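Side-chain contacts in flavocytochrome C3 fumarate reductase (Shewanella frigidimarina, PDB 1QO8), which catalyses in vitro the essentially unidirectional reduction of fumarate to succinate, using one FAD and four covalently bound c-type haems in each subunit: residues A[2-5]-A[6-9]; A[170-173]-A[174-177]; A[215-218]-A[219-222]. All blocks are in the same frame, centred on the assembly; numbering follows the deposited sequence.

In the fold
The three contacts follow one another along the chain in numerical order. Contact 1 opens helix 5-12 in the tetrahaem cytochrome portion, while contacts 2 and 3 belong to the FAD-binding flavoprotein portion, at the start of the short helix 173-177 and the end of the long helix 201-220. Contact 1 is remote, its centre about 56 Å from that of contact 2 and about 45 Å from that of contact 3. The latter two lie about 14 Å apart between centres and are joined where Q174 NE2 meets E219 OE2 at 2.8 Å, a probable hydrogen bond. The set thus samples both the haem-carrying, electron-transferring part and the flavin-binding part of one subunit.

Contact 1 (A[2-5]-A[6-9]); sequences TPDM and GSFH. With HEM (protoporphyrin IX containing Fe), chain E.
With CG of D4 placed between its backbone N and carbonyl carbon (chi1 56°), and OG of S7 likewise (chi1 87°), each side chain meets the other's backbone N, forming a capping box at the start of helix 5-12. D4 is the N-cap: its OD1 accepts from S7 N at 2.9 Å, met nearly head-on along the C-O direction. The return bond, from D4 N to S7 OG at 3.3 Å, is weak. Below the cap the helix is under way, F8 N donating to D4 O at 3.0 Å.

The other carboxylate oxygen of D4, OD2, accepts from ND1 of H72, an axial ligand of another haem, so one carboxylate both caps the helix and may steady that imidazole. Replacing D4 with alanine is likely to leave S7 N without its side-chain cap and H72 ND1 without its acceptor, setting that imidazole freer to turn.

One turn on, H9 binds haem iron through NE2, with H40 as the second axial ligand. M5 lies against the same haem, its CE 3.3 Å from the methyl carbon CMB, while F8 brings CE1 to 3.7 Å from the meso carbon CHA and packs edge-to-face with F92. M5 CG also touches the imidazole, 3.4 Å from H9 CE1. M5 O accepts from both H9 N and H9 ND1, on opposite faces of its carbonyl plane. The bond from H9 ND1 to M5 O, which with NE2 on the iron holds the turn of the ring, is short at 2.6 Å, nearly straight at 166°, and close to the imidazole plane.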
loop_
_atom_site.group_PDB
_atom_site.type_symbol
_atom_site.label_atom_id
_atom_site.label_comp_id
_atom_site.label_asym_id
_atom_site.label_seq_id
_atom_site.Cartn_x
_atom_site.Cartn_y
_atom_site.Cartn_z
ATOM N N THR A 2 -30.083 -36.605 17.711
ATOM C CA THR A 2 -30.676 -35.355 17.179
ATOM C C THR A 2 -30.348 -34.047 17.910
ATOM O O THR A 2 -30.413 -32.921 17.369
ATOM C CB THR A 2 -32.227 -35.503 17.226
ATOM O OG1 THR A 2 -32.540 -36.067 18.513
ATOM C CG2 THR A 2 -32.774 -36.385 16.127
ATOM N N PRO A 3 -30.137 -34.187 19.212
ATOM C CA PRO A 3 -30.356 -33.059 20.095
ATOM C C PRO A 3 -29.237 -32.027 19.913
ATOM O O PRO A 3 -28.266 -32.162 19.151
ATOM C CB PRO A 3 -30.410 -33.669 21.471
ATOM C CG PRO A 3 -30.464 -35.134 21.319
ATOM C CD PRO A 3 -29.844 -35.408 19.972
ATOM N N ASP A 4 -29.437 -30.928 20.620
ATOM C CA ASP A 4 -28.385 -29.975 20.856
ATOM C C ASP A 4 -28.433 -29.650 22.328
ATOM O O ASP A 4 -29.311 -30.054 23.138
ATOM C CB ASP A 4 -28.530 -28.797 19.881
ATOM C CG ASP A 4 -29.869 -28.117 19.951
ATOM O OD1 ASP A 4 -30.603 -28.457 20.916
ATOM O OD2 ASP A 4 -30.204 -27.233 19.152
ATOM N N MET A 5 -27.526 -28.759 22.778
ATOM C CA MET A 5 -27.557 -28.449 24.186
ATOM C C MET A 5 -28.891 -27.834 24.642
ATOM O O MET A 5 -29.265 -27.948 25.832
ATOM C CB MET A 5 -26.412 -27.431 24.419
ATOM C CG MET A 5 -26.171 -27.175 25.897
ATOM S SD MET A 5 -24.585 -26.342 26.215
ATOM C CE MET A 5 -24.881 -24.652 25.978
ATOM N N GLY A 6 -29.330 -26.799 23.954
ATOM C CA GLY A 6 -30.606 -26.162 24.018
ATOM C C GLY A 6 -31.777 -27.144 24.202
ATOM O O GLY A 6 -32.450 -27.046 25.230
ATOM N N SER A 7 -31.850 -28.233 23.473
ATOM C CA SER A 7 -32.955 -29.151 23.594
ATOM C C SER A 7 -32.792 -30.086 24.774
ATOM O O SER A 7 -33.736 -30.425 25.514
ATOM C CB SER A 7 -33.205 -29.834 22.253
ATOM O OG SER A 7 -32.417 -30.987 22.068
ATOM N N PHE A 8 -31.556 -30.537 25.039
ATOM C CA PHE A 8 -31.238 -31.185 26.307
ATOM C C PHE A 8 -31.710 -30.353 27.505
ATOM O O PHE A 8 -32.374 -30.975 28.358
ATOM C CB PHE A 8 -29.738 -31.494 26.413
ATOM C CG PHE A 8 -29.230 -32.123 27.656
ATOM C CD1 PHE A 8 -28.810 -31.306 28.698
ATOM C CD2 PHE A 8 -29.156 -33.505 27.766
ATOM C CE1 PHE A 8 -28.333 -31.924 29.852
ATOM C CE2 PHE A 8 -28.641 -34.103 28.917
ATOM C CZ PHE A 8 -28.227 -33.289 29.956
ATOM N N HIS A 9 -31.444 -29.066 27.555
ATOM C CA HIS A 9 -31.860 -28.262 28.663
ATOM C C HIS A 9 -33.406 -28.004 28.671
ATOM O O HIS A 9 -34.005 -27.912 29.775
ATOM C CB HIS A 9 -31.183 -26.881 28.761
ATOM C CG HIS A 9 -29.754 -27.013 29.209
ATOM N ND1 HIS A 9 -28.797 -27.549 28.330
ATOM C CD2 HIS A 9 -29.135 -26.766 30.398
ATOM C CE1 HIS A 9 -27.645 -27.583 28.977
ATOM N NE2 HIS A 9 -27.828 -27.182 30.222
HETATM C CHA HEM E . -25.902 -30.007 31.937
HETATM C CHB HEM E . -23.702 -26.059 30.266
HETATM C CHC HEM E . -27.524 -23.312 31.272
HETATM C CHD HEM E . -28.715 -26.900 34.279
HETATM C C1A HEM E . -25.008 -29.169 31.288
HETATM C C2A HEM E . -23.869 -29.604 30.538
HETATM C C3A HEM E . -23.234 -28.530 30.045
HETATM C C4A HEM E . -24.002 -27.382 30.441
HETATM C CMA HEM E . -21.920 -28.517 29.208
HETATM C CAA HEM E . -23.468 -31.088 30.368
HETATM C CBA HEM E . -22.341 -31.393 31.308
HETATM C CGA HEM E . -21.742 -32.769 31.140
HETATM O O1A HEM E . -21.245 -33.191 32.215
HETATM O O2A HEM E . -21.834 -33.227 29.969
HETATM C C1B HEM E . -24.553 -25.003 30.282
HETATM C C2B HEM E . -24.457 -23.819 29.496
HETATM C C3B HEM E . -25.528 -23.096 29.758
HETATM C C4B HEM E . -26.343 -23.789 30.748
HETATM C CMB HEM E . -23.269 -23.423 28.551
HETATM C CAB HEM E . -25.992 -21.800 29.088
HETATM C CBB HEM E . -25.937 -21.594 27.767
HETATM C C1C HEM E . -28.143 -24.053 32.273
HETATM C C2C HEM E . -29.247 -23.583 33.100
HETATM C C3C HEM E . -29.605 -24.593 33.898
HETATM C C4C HEM E . -28.717 -25.691 33.674
HETATM C CMC HEM E . -29.861 -22.190 32.958
HETATM C CAC HEM E . -30.776 -24.697 34.919
HETATM C CBC HEM E . -32.005 -24.097 34.545
HETATM C C1D HEM E . -28.135 -28.072 33.883
HETATM C C2D HEM E . -28.343 -29.397 34.452
HETATM C C3D HEM E . -27.610 -30.233 33.811
HETATM C C4D HEM E . -26.839 -29.487 32.805
HETATM C CMD HEM E . -29.427 -29.608 35.573
HETATM C CAD HEM E . -27.457 -31.763 34.019
HETATM C CBD HEM E . -26.369 -31.909 35.161
HETATM C CGD HEM E . -26.569 -33.141 35.978
HETATM O O1D HEM E . -27.744 -33.421 36.397
HETATM O O2D HEM E . -25.507 -33.848 36.123
HETATM N NA HEM E . -25.072 -27.781 31.203
HETATM N NB HEM E . -25.751 -24.974 30.964
HETATM N NC HEM E . -27.802 -25.317 32.689
HETATM N ND HEM E . -27.188 -28.160 32.903
HETATM FE FE HEM E . -26.487 -26.559 31.923
#

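Contact 2 (A[170-173]-A[174-177])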
loop_
_atom_site.group_PDB
_atom_site.type_symbol
_atom_site.label_atom_id
_atom_site.label_comp_id
_atom_site.label_asym_id
_atom_site.label_seq_id
_atom_site.Cartn_x
_atom_site.Cartn_y
_atom_site.Cartn_z
ATOM N N VAL A 170 8.882 6.002 30.376
ATOM C CA VAL A 170 10.067 6.701 30.822
ATOM C C VAL A 170 9.639 7.596 31.996
ATOM O O VAL A 170 8.646 8.274 31.810
ATOM C CB VAL A 170 10.701 7.595 29.748
ATOM C CG1 VAL A 170 9.770 8.527 29.000
ATOM C CG2 VAL A 170 11.741 8.509 30.448
ATOM N N GLY A 171 10.406 7.622 33.075
ATOM C CA GLY A 171 10.071 8.487 34.204
ATOM C C GLY A 171 9.123 7.836 35.184
ATOM O O GLY A 171 8.334 8.541 35.813
ATOM N N THR A 172 9.125 6.526 35.353
ATOM C CA THR A 172 8.124 5.974 36.297
ATOM C C THR A 172 8.737 5.789 37.669
ATOM O O THR A 172 9.942 5.730 37.939
ATOM C CB THR A 172 7.538 4.637 35.811
ATOM O OG1 THR A 172 8.607 3.692 35.801
ATOM C CG2 THR A 172 6.914 4.775 34.427
ATOM N N LYS A 173 7.845 5.593 38.629
ATOM C CA LYS A 173 8.330 5.247 39.976
ATOM C C LYS A 173 8.958 3.863 39.937
ATOM O O LYS A 173 9.842 3.619 40.780
ATOM C CB LYS A 173 7.170 5.413 40.933
ATOM C CG LYS A 173 6.088 4.376 40.796
ATOM C CD LYS A 173 5.070 4.535 41.909
ATOM C CE LYS A 173 3.948 3.534 41.881
ATOM N NZ LYS A 173 4.279 2.224 42.488
ATOM N N GLN A 174 8.635 2.936 39.021
ATOM C CA GLN A 174 9.370 1.661 38.999
ATOM C C GLN A 174 10.834 1.873 38.553
ATOM O O GLN A 174 11.753 1.175 39.001
ATOM C CB GLN A 174 8.747 0.558 38.149
ATOM C CG GLN A 174 7.411 -0.000 38.591
ATOM C CD GLN A 174 6.234 0.926 38.388
ATOM O OE1 GLN A 174 6.243 2.012 37.772
ATOM N NE2 GLN A 174 5.100 0.516 38.932
ATOM N N GLN A 175 11.062 2.895 37.725
ATOM C CA GLN A 175 12.421 3.181 37.311
ATOM C C GLN A 175 13.140 3.806 38.510
ATOM O O GLN A 175 14.279 3.391 38.700
ATOM C CB GLN A 175 12.535 3.981 36.032
ATOM C CG GLN A 175 12.197 3.239 34.734
ATOM C CD GLN A 175 12.373 4.124 33.514
ATOM O OE1 GLN A 175 11.971 5.269 33.567
ATOM N NE2 GLN A 175 12.989 3.670 32.433
ATOM N N THR A 176 12.506 4.624 39.333
ATOM C CA THR A 176 13.230 5.279 40.404
ATOM C C THR A 176 13.493 4.289 41.561
ATOM O O THR A 176 14.441 4.462 42.299
ATOM C CB THR A 176 12.590 6.506 41.079
ATOM O OG1 THR A 176 11.573 6.012 41.951
ATOM C CG2 THR A 176 12.033 7.506 40.119
ATOM N N ALA A 177 12.672 3.263 41.682
ATOM C CA ALA A 177 12.841 2.265 42.720
ATOM C C ALA A 177 14.000 1.366 42.339
ATOM O O ALA A 177 14.606 0.796 43.245
ATOM C CB ALA A 177 11.598 1.436 42.978
#
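K173, Q174 and T172 carry most of this contact. The aliphatic part of K173 lies over the following residue, its CG 3.4 Å from Q174 N, and the two side chains run across each other at a slant. Q174 bends at its second torsion (chi2 72°), which folds the amide back over the N-cap residue, with OE1 3.5 Å from T172 CB; its NE2 is hydrogen-bonded to E219 OE2 and D226 OD1. T172 is that N-cap: it ends the loop after strand 167-168 and starts the short helix 173-177 in the FAD-binding part of the protein. Its OG1 accepts from Q175 N at 3.2 Å, covering an amide that makes just a weak bond to T172 O, and the same hydroxyl is tied to H240 NE2. In the first turn beyond the cap, K173 O is gripped twice from one face of its carbonyl plane, by A177 N at 3.0 Å and by T176 OG1 at 3.2 Å. Q175 instead reaches back past the cap: extended beyond CG, it offers OE1 to G171 N at 2.9 Å, with the donor nearly in line with the side-chain C=O. Its amide's rotation is likely to be held, since NE2 donates to D182 OD2 and to D237 O.

Contact 3 (A[215-218]-A[219-222])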
loop_
_atom_site.group_PDB
_atom_site.type_symbol
_atom_site.label_atom_id
_atom_site.label_comp_id
_atom_site.label_asym_id
_atom_site.label_seq_id
_atom_site.Cartn_x
_atom_site.Cartn_y
_atom_site.Cartn_z
ATOM N N VAL A 215 0.977 4.341 32.503
ATOM C CA VAL A 215 1.251 3.259 33.430
ATOM C C VAL A 215 0.506 3.556 34.752
ATOM O O VAL A 215 -0.213 2.706 35.252
ATOM C CB VAL A 215 2.751 3.073 33.713
ATOM C CG1 VAL A 215 3.033 2.177 34.951
ATOM C CG2 VAL A 215 3.470 2.477 32.469
ATOM N N GLN A 216 0.605 4.818 35.186
ATOM C CA GLN A 216 -0.127 5.320 36.313
ATOM C C GLN A 216 -1.638 5.228 36.202
ATOM O O GLN A 216 -2.320 4.755 37.125
ATOM C CB GLN A 216 0.203 6.797 36.532
ATOM C CG GLN A 216 1.496 7.019 37.290
ATOM C CD GLN A 216 1.777 8.515 37.277
ATOM O OE1 GLN A 216 1.237 9.259 38.116
ATOM N NE2 GLN A 216 2.565 8.992 36.343
ATOM N N TRP A 217 -2.140 5.626 35.045
ATOM C CA TRP A 217 -3.541 5.407 34.703
ATOM C C TRP A 217 -3.925 3.963 34.819
ATOM O O TRP A 217 -4.941 3.636 35.406
ATOM C CB TRP A 217 -3.773 5.983 33.303
ATOM C CG TRP A 217 -4.965 5.423 32.567
ATOM C CD1 TRP A 217 -5.001 4.554 31.532
ATOM C CD2 TRP A 217 -6.329 5.710 32.888
ATOM N NE1 TRP A 217 -6.304 4.278 31.135
ATOM C CE2 TRP A 217 -7.143 5.015 31.965
ATOM C CE3 TRP A 217 -6.937 6.517 33.856
ATOM C CZ2 TRP A 217 -8.514 5.104 32.006
ATOM C CZ3 TRP A 217 -8.308 6.603 33.873
ATOM C CH2 TRP A 217 -9.094 5.869 32.983
ATOM N N LEU A 218 -3.149 3.002 34.274
ATOM C CA LEU A 218 -3.567 1.594 34.444
ATOM C C LEU A 218 -3.539 1.143 35.909
ATOM O O LEU A 218 -4.375 0.313 36.317
ATOM C CB LEU A 218 -2.734 0.701 33.535
ATOM C CG LEU A 218 -2.896 0.987 32.019
ATOM C CD1 LEU A 218 -1.817 0.301 31.200
ATOM C CD2 LEU A 218 -4.283 0.583 31.546
ATOM N N GLU A 219 -2.519 1.588 36.641
ATOM C CA GLU A 219 -2.367 1.376 38.052
ATOM C C GLU A 219 -3.501 2.006 38.879
ATOM O O GLU A 219 -3.993 1.261 39.706
ATOM C CB GLU A 219 -1.076 2.018 38.642
ATOM C CG GLU A 219 0.067 1.104 38.147
ATOM C CD GLU A 219 1.389 1.788 38.390
ATOM O OE1 GLU A 219 1.429 3.032 38.239
ATOM O OE2 GLU A 219 2.349 1.106 38.789
ATOM N N SER A 220 -3.947 3.205 38.551
ATOM C CA SER A 220 -5.157 3.685 39.220
ATOM C C SER A 220 -6.322 2.728 39.018
ATOM O O SER A 220 -7.240 2.770 39.834
ATOM C CB SER A 220 -5.622 5.053 38.772
ATOM O OG SER A 220 -5.898 5.138 37.379
ATOM N N LEU A 221 -6.393 1.872 38.011
ATOM C CA LEU A 221 -7.532 1.016 37.792
ATOM C C LEU A 221 -7.236 -0.299 38.468
ATOM O O LEU A 221 -8.134 -1.104 38.297
ATOM C CB LEU A 221 -7.771 0.787 36.277
ATOM C CG LEU A 221 -7.863 2.080 35.445
ATOM C CD1 LEU A 221 -8.095 1.860 33.931
ATOM C CD2 LEU A 221 -8.933 3.022 36.011
ATOM N N GLY A 222 -6.036 -0.508 39.062
ATOM C CA GLY A 222 -5.830 -1.769 39.738
ATOM C C GLY A 222 -4.783 -2.681 39.097
ATOM O O GLY A 222 -4.549 -3.782 39.631
#
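Helix 201-220, in the FAD-binding part of the protein, ends here in a Schellman motif, and side chains of its last turn and of L221 just beyond pack against the residues before them. W217 and L221 make the apolar half. W217 has CG anti to its backbone N (chi1 158°), which lays the indole beside the helix end where L221 can cover it: L221 CD1 sits over one face of the six-membered ring, 4.1 Å from its centroid, in a CH-pi contact displaced toward the rim. Outside the segment, the indole is anchored by NE1 donating to N135 OD1, and R553 adds a cation-pi contact; L221 itself packs on helix 248-262.

W217 O accepts from the S220 hydroxyl and, weakly, from L221 N. S220 OG donates to W217 O at 2.7 Å, tilted moderately from the carbonyl plane, and L221 CG packs 3.3 Å from W217 O. L221 N also bonds to L218 O at 3.1 Å, three residues back, arriving well above that carbonyl plane, consistent with a tighter turn at the helix end.

On another side, E219 runs back along the preceding turn, its OE1 3.8 Å from V215 CG1, while OE2 takes its bond from Q174. The main chain remains regular up to this point, E219 N meeting V215 O at 2.9 Å. G222 then adopts a positive phi (113°), where a CB would be jammed against the preceding carbonyl oxygen. Its N bonds to E219 O at 2.8 Å, one of two bonds back into the last turn, and a glycine of positive phi just after the C-cap is characteristic of a Schellman motif.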